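PDB 3EOZ: putative Phosphoglycerate mutase from Plasmodium falciparum, which probably acts as a protein serine/threonine phosphatase of the histidine phosphatase superfamily, related to the phosphoglycerate mutases. Local coordinates for residues H23-R28 with I184-L189; D62-K67 with D147-V152. All blocks are in the same frame, centred on the assembly; numbering follows the deposited sequence. Where two conformers were deposited one is given.

Interaction 1: residues H23-R28 with I184-L189; sequences HIILVR and ITWLVL
The strand carrying I24 and L26 pairs with the strand carrying T185 and L187 as an antiparallel ladder in the buried middle of the seven-stranded sheet. Axes 4.6 Å apart, with N-to-C directions at 166°, establish the pairing, and four backbone hydrogen bonds set its register. I24 and L187 exchange two: I24 N donates to L187 O at 3.0 Å, and L187 N returns a bond to I24 O at 2.8 Å. L26 and T185 form the second such pair, where L26 N reaches T185 O at 2.9 Å. I25–W186 is the non-hydrogen-bonded pair between them, and H23–V188 and V27–I184 flank the ladder at its two ends.

Side chains alternate between two faces. On the I25 face, W186 has CG anti to its backbone N (chi1 176°), which lays the indole alongside I25. I25 CG1 sits over the five-membered ring, 3.9 Å from its centroid and 15° off the normal, a CH-pi contact, while CD1 continues over the same ring system. H23 CB meets the indole at its edge, 3.9 Å from W186 NE1. Next to this, I25 CG2 and I184 CG2 pack side by side at 4.1 Å. The imidazole of H23 turns elsewhere, its NE2 bonded to E146 O. On the other face, L26 and T185 lie against L163 of helix 156-166, and T185 OG1 bonds to Y180 OH.

This is the central strand pair of the histidine phosphatase alpha/beta fold, in which strand 22-28 leads into the family's RHG signature, beginning at R28.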
loop_
_atom_site.group_PDB
_atom_site.type_symbol
_atom_site.label_atom_id
_atom_site.label_comp_id
_atom_site.label_asym_id
_atom_site.label_seq_id
_atom_site.Cartn_x
_atom_site.Cartn_y
_atom_site.Cartn_z
ATOM N N HIS B 23 23.902 4.601 -0.334
ATOM C CA HIS B 23 22.815 5.150 0.463
ATOM C C HIS B 23 22.266 6.442 -0.142
ATOM O O HIS B 23 23.006 7.249 -0.702
ATOM C CB HIS B 23 23.209 5.328 1.922
ATOM C CG HIS B 23 24.454 6.123 2.120
ATOM N ND1 HIS B 23 24.699 7.296 1.435
ATOM C CD2 HIS B 23 25.520 5.930 2.938
ATOM C CE1 HIS B 23 25.869 7.781 1.807
ATOM N NE2 HIS B 23 26.386 6.975 2.721
ATOM N N ILE B 24 20.950 6.605 -0.053
ATOM C CA ILE B 24 20.268 7.712 -0.681
ATOM C C ILE B 24 19.283 8.232 0.326
ATOM O O ILE B 24 18.638 7.449 1.024
ATOM C CB ILE B 24 19.527 7.273 -1.950
ATOM C CG1 ILE B 24 20.513 6.612 -2.945
ATOM C CG2 ILE B 24 18.818 8.479 -2.587
ATOM C CD1 ILE B 24 19.964 5.449 -3.707
ATOM N N ILE B 25 19.183 9.552 0.427
ATOM C CA ILE B 25 18.259 10.172 1.347
ATOM C C ILE B 25 17.403 11.187 0.631
ATOM O O ILE B 25 17.899 12.161 0.093
ATOM C CB ILE B 25 18.988 10.834 2.514
ATOM C CG1 ILE B 25 19.763 9.774 3.302
ATOM C CG2 ILE B 25 17.999 11.524 3.431
ATOM C CD1 ILE B 25 20.499 10.322 4.510
ATOM N N LEU B 26 16.101 10.948 0.648
ATOM C CA LEU B 26 15.141 11.828 0.003
ATOM C C LEU B 26 14.388 12.575 1.089
ATOM O O LEU B 26 14.002 11.985 2.076
ATOM C CB LEU B 26 14.170 11.016 -0.862
ATOM C CG LEU B 26 14.784 10.087 -1.916
ATOM C CD1 LEU B 26 13.692 9.486 -2.870
ATOM C CD2 LEU B 26 15.904 10.816 -2.710
ATOM N N VAL B 27 14.214 13.879 0.910
ATOM C CA VAL B 27 13.566 14.724 1.899
ATOM C C VAL B 27 12.487 15.515 1.207
ATOM O O VAL B 27 12.786 16.225 0.264
ATOM C CB VAL B 27 14.580 15.679 2.572
ATOM C CG1 VAL B 27 13.915 16.467 3.710
ATOM C CG2 VAL B 27 15.803 14.882 3.086
ATOM N N ARG B 28 11.236 15.368 1.650
ATOM C CA ARG B 28 10.074 16.078 1.093
ATOM C C ARG B 28 10.023 17.534 1.592
ATOM O O ARG B 28 10.561 17.846 2.656
ATOM C CB ARG B 28 8.782 15.310 1.470
ATOM C CG ARG B 28 7.459 16.071 1.267
ATOM C CD ARG B 28 6.250 15.163 0.984
ATOM N NE ARG B 28 5.877 14.305 2.105
ATOM C CZ ARG B 28 5.022 14.643 3.065
ATOM N NH1 ARG B 28 4.445 15.837 3.057
ATOM N NH2 ARG B 28 4.751 13.784 4.035
ATOM N N ILE B 184 11.228 11.864 5.515
ATOM C CA ILE B 184 12.580 11.368 5.251
ATOM C C ILE B 184 12.471 9.912 4.795
ATOM O O ILE B 184 11.820 9.088 5.438
ATOM C CB ILE B 184 13.526 11.459 6.507
ATOM C CG1 ILE B 184 13.554 12.878 7.101
ATOM C CG2 ILE B 184 14.935 11.001 6.175
ATOM C CD1 ILE B 184 14.165 12.940 8.528
ATOM N N THR B 185 13.121 9.596 3.702
ATOM C CA THR B 185 13.191 8.255 3.204
ATOM C C THR B 185 14.627 7.971 2.913
ATOM O O THR B 185 15.216 8.622 2.125
ATOM C CB THR B 185 12.414 8.115 1.940
ATOM O OG1 THR B 185 11.092 8.536 2.174
ATOM C CG2 THR B 185 12.352 6.728 1.536
ATOM N N TRP B 186 15.181 6.972 3.553
ATOM C CA TRP B 186 16.589 6.708 3.481
ATOM C C TRP B 186 16.836 5.293 3.007
ATOM O O TRP B 186 16.532 4.374 3.684
ATOM C CB TRP B 186 17.150 6.937 4.873
ATOM C CG TRP B 186 18.551 6.651 5.080
ATOM C CD1 TRP B 186 19.372 6.019 4.252
ATOM C CD2 TRP B 186 19.313 6.958 6.234
ATOM N NE1 TRP B 186 20.601 5.910 4.792
ATOM C CE2 TRP B 186 20.592 6.489 6.018
ATOM C CE3 TRP B 186 19.033 7.600 7.429
ATOM C CZ2 TRP B 186 21.596 6.637 6.937
ATOM C CZ3 TRP B 186 20.026 7.744 8.335
ATOM C CH2 TRP B 186 21.294 7.265 8.091
ATOM N N LEU B 187 17.402 5.122 1.834
ATOM C CA LEU B 187 17.645 3.794 1.336
ATOM C C LEU B 187 19.065 3.335 1.453
ATOM O O LEU B 187 19.946 4.115 1.386
ATOM C CB LEU B 187 17.266 3.714 -0.112
ATOM C CG LEU B 187 15.836 4.042 -0.405
ATOM C CD1 LEU B 187 15.672 5.500 -0.253
ATOM C CD2 LEU B 187 15.492 3.606 -1.777
ATOM N N VAL B 188 19.266 2.038 1.594
ATOM C CA VAL B 188 20.552 1.407 1.417
ATOM C C VAL B 188 20.428 0.181 0.544
ATOM O O VAL B 188 19.636 -0.655 0.843
ATOM C CB VAL B 188 21.102 0.921 2.725
ATOM C CG1 VAL B 188 22.462 0.495 2.541
ATOM C CG2 VAL B 188 21.024 1.957 3.761
ATOM N N LEU B 189 21.227 0.075 -0.514
ATOM C CA LEU B 189 21.318 -1.110 -1.383
ATOM C C LEU B 189 22.777 -1.491 -1.397
ATOM O O LEU B 189 23.518 -0.840 -0.708
ATOM C CB LEU B 189 20.845 -0.782 -2.787
ATOM C CG LEU B 189 20.157 0.566 -2.891
ATOM C CD1 LEU B 189 19.295 0.734 -4.096
ATOM C CD2 LEU B 189 19.374 0.787 -1.672
#

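Interaction 2: residues D62-K67 with D147-V152; sequences DILNNK and DEYQLV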
loop_
_atom_site.group_PDB
_atom_site.type_symbol
_atom_site.label_atom_id
_atom_site.label_comp_id
_atom_site.label_asym_id
_atom_site.label_seq_id
_atom_site.Cartn_x
_atom_site.Cartn_y
_atom_site.Cartn_z
ATOM N N ASP B 62 19.847 14.667 13.990
ATOM C CA ASP B 62 19.870 13.584 14.972
ATOM C C ASP B 62 20.293 12.255 14.360
ATOM O O ASP B 62 21.138 11.563 14.921
ATOM C CB ASP B 62 18.524 13.450 15.688
ATOM C CG ASP B 62 18.281 14.572 16.684
ATOM O OD1 ASP B 62 19.254 15.283 17.037
ATOM O OD2 ASP B 62 17.117 14.744 17.121
ATOM N N ILE B 63 19.728 11.903 13.208
ATOM C CA ILE B 63 19.999 10.587 12.607
ATOM C C ILE B 63 21.322 10.522 11.822
ATOM O O ILE B 63 21.836 9.433 11.556
ATOM C CB ILE B 63 18.808 10.100 11.742
ATOM C CG1 ILE B 63 18.634 10.959 10.491
ATOM C CG2 ILE B 63 17.518 10.104 12.561
ATOM C CD1 ILE B 63 17.363 10.662 9.749
ATOM N N LEU B 64 21.867 11.683 11.456
ATOM C CA LEU B 64 23.165 11.764 10.756
ATOM C C LEU B 64 24.327 12.221 11.674
ATOM O O LEU B 64 25.464 12.355 11.218
ATOM C CB LEU B 64 23.054 12.693 9.540
ATOM C CG LEU B 64 22.199 12.204 8.366
ATOM C CD1 LEU B 64 21.759 13.362 7.466
ATOM C CD2 LEU B 64 22.957 11.168 7.571
ATOM N N ASN B 65 24.043 12.463 12.953
ATOM C CA ASN B 65 25.079 12.801 13.937
ATOM C C ASN B 65 26.324 11.915 13.774
ATOM O O ASN B 65 26.213 10.686 13.701
ATOM C CB ASN B 65 24.508 12.649 15.356
ATOM C CG ASN B 65 25.543 12.911 16.449
ATOM O OD1 ASN B 65 25.869 14.069 16.765
ATOM N ND2 ASN B 65 26.052 11.835 17.044
ATOM N N ASN B 66 27.496 12.550 13.722
ATOM C CA ASN B 66 28.768 11.868 13.448
ATOM C C ASN B 66 28.793 11.244 12.061
ATOM O O ASN B 66 29.139 10.068 11.895
ATOM C CB ASN B 66 29.103 10.793 14.494
ATOM C CG ASN B 66 28.903 11.269 15.923
ATOM O OD1 ASN B 66 29.051 12.456 16.236
ATOM N ND2 ASN B 66 28.562 10.328 16.806
ATOM N N LYS B 67 28.413 12.039 11.070
ATOM C CA LYS B 67 28.591 11.684 9.663
ATOM C C LYS B 67 28.421 12.956 8.852
ATOM O O LYS B 67 27.582 13.790 9.180
ATOM C CB LYS B 67 27.626 10.563 9.229
ATOM C CG LYS B 67 28.328 9.188 9.052
ATOM C CD LYS B 67 27.382 7.986 9.211
ATOM C CE LYS B 67 27.939 6.728 8.491
ATOM N NZ LYS B 67 26.940 5.624 8.356
ATOM N N ASP B 147 30.979 7.452 4.495
ATOM C CA ASP B 147 30.602 8.386 5.557
ATOM C C ASP B 147 30.067 9.712 5.015
ATOM O O ASP B 147 29.471 10.501 5.755
ATOM C CB ASP B 147 31.773 8.621 6.517
ATOM C CG ASP B 147 31.751 7.671 7.710
ATOM O OD1 ASP B 147 30.852 6.788 7.775
ATOM O OD2 ASP B 147 32.633 7.823 8.591
ATOM N N GLU B 148 30.269 9.958 3.728
ATOM C CA GLU B 148 29.723 11.151 3.104
ATOM C C GLU B 148 28.254 10.918 2.751
ATOM O O GLU B 148 27.910 9.895 2.172
ATOM C CB GLU B 148 30.530 11.509 1.858
ATOM C CG GLU B 148 30.466 12.992 1.504
ATOM C CD GLU B 148 31.167 13.293 0.190
ATOM O OE1 GLU B 148 32.222 12.661 -0.043
ATOM O OE2 GLU B 148 30.665 14.135 -0.605
ATOM N N TYR B 149 27.403 11.868 3.120
ATOM C CA TYR B 149 26.004 11.850 2.745
ATOM C C TYR B 149 25.601 13.121 2.000
ATOM O O TYR B 149 26.094 14.191 2.296
ATOM C CB TYR B 149 25.143 11.722 3.994
ATOM C CG TYR B 149 25.174 10.351 4.619
ATOM C CD1 TYR B 149 24.247 9.389 4.267
ATOM C CD2 TYR B 149 26.131 10.022 5.564
ATOM C CE1 TYR B 149 24.273 8.125 4.835
ATOM C CE2 TYR B 149 26.164 8.768 6.139
ATOM C CZ TYR B 149 25.227 7.819 5.775
ATOM O OH TYR B 149 25.250 6.561 6.343
ATOM N N GLN B 150 24.696 12.994 1.035
ATOM C CA GLN B 150 24.007 14.149 0.457
ATOM C C GLN B 150 22.504 13.984 0.682
ATOM O O GLN B 150 21.995 12.860 0.749
ATOM C CB GLN B 150 24.273 14.294 -1.044
ATOM C CG GLN B 150 25.727 14.469 -1.467
ATOM C CD GLN B 150 26.477 13.174 -1.541
ATOM O OE1 GLN B 150 26.010 12.228 -2.149
ATOM N NE2 GLN B 150 27.648 13.111 -0.888
ATOM N N LEU B 151 21.806 15.114 0.797
ATOM C CA LEU B 151 20.368 15.149 1.001
ATOM C C LEU B 151 19.722 15.651 -0.261
ATOM O O LEU B 151 20.079 16.708 -0.766
ATOM C CB LEU B 151 20.014 16.079 2.152
ATOM C CG LEU B 151 20.587 15.703 3.518
ATOM C CD1 LEU B 151 20.252 16.764 4.556
ATOM C CD2 LEU B 151 20.065 14.375 3.967
ATOM N N VAL B 152 18.787 14.878 -0.798
ATOM C CA VAL B 152 18.101 15.274 -2.012
ATOM C C VAL B 152 16.730 15.752 -1.583
ATOM O O VAL B 152 15.947 14.972 -1.082
ATOM C CB VAL B 152 18.015 14.104 -2.988
ATOM C CG1 VAL B 152 17.447 14.556 -4.318
ATOM C CG2 VAL B 152 19.388 13.512 -3.177
#
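The segments do not pair as strands: their backbones are nearest where one ends and the other begins, K67 CA to D147 CA at 5.6 Å, and diverge from there. Residues 62-64 belong to helix 49-64, and N66, in a left-handed backbone conformation (phi 63°, psi 49°), helps turn the chain so that K67 comes back toward Y149.

L64 and Y149 make the apolar half of the contact. L64 CD2 rests over one face of the phenol ring, 3.9 Å from its centroid and 14° off the normal, a CH-pi contact displaced toward the rim. The other methyl, CD1, meets L151 CD2 at 4.0 Å, so the two methyls of L64 reach Y149 and L151 separately, two residues apart on the strand.

K67 supplies the polar half. Extended beyond CG, its chain runs along the ring edge, with CD 3.4 Å from Y149 CE2, and ends in a hydrogen bond from NZ to Y149 OH at 2.8 Å. D147 comes across this chain at about a right angle. Its OD1 stays 4.1 Å from K67 NZ, beyond a salt bridge, although their opposite charges probably still attract.

Y149 also stacks on the H23 ring, while L64 touches I25 and V69. The end of helix 49-64 thus packs on strand 148-154 between its two sheet neighbours, 22-28 and 68-74, as the chain leaves the helix for strand 68-74.

The two interactions, with centres 11 Å apart, share the central sheet. Along the chain the order is 23-28, 62-67, 147-152 and 184-189, so interaction 1 encloses interaction 2. Strands 22-28 and 148-154 run parallel as neighbours, joined by probable hydrogen bonds from V27 N to V152 O (2.9 Å) and from V152 N to I25 O (3.0 Å). I25 belongs to both neighbourhoods, reaching Y149 and L151 of strand 148-154 from its own strand. Helix 49-64 bridges strands 22-28 and 68-74 in a beta-alpha-beta crossover that passes over strand 148-154; together the contacts unite early and late parts of the sequence in one phosphatase domain.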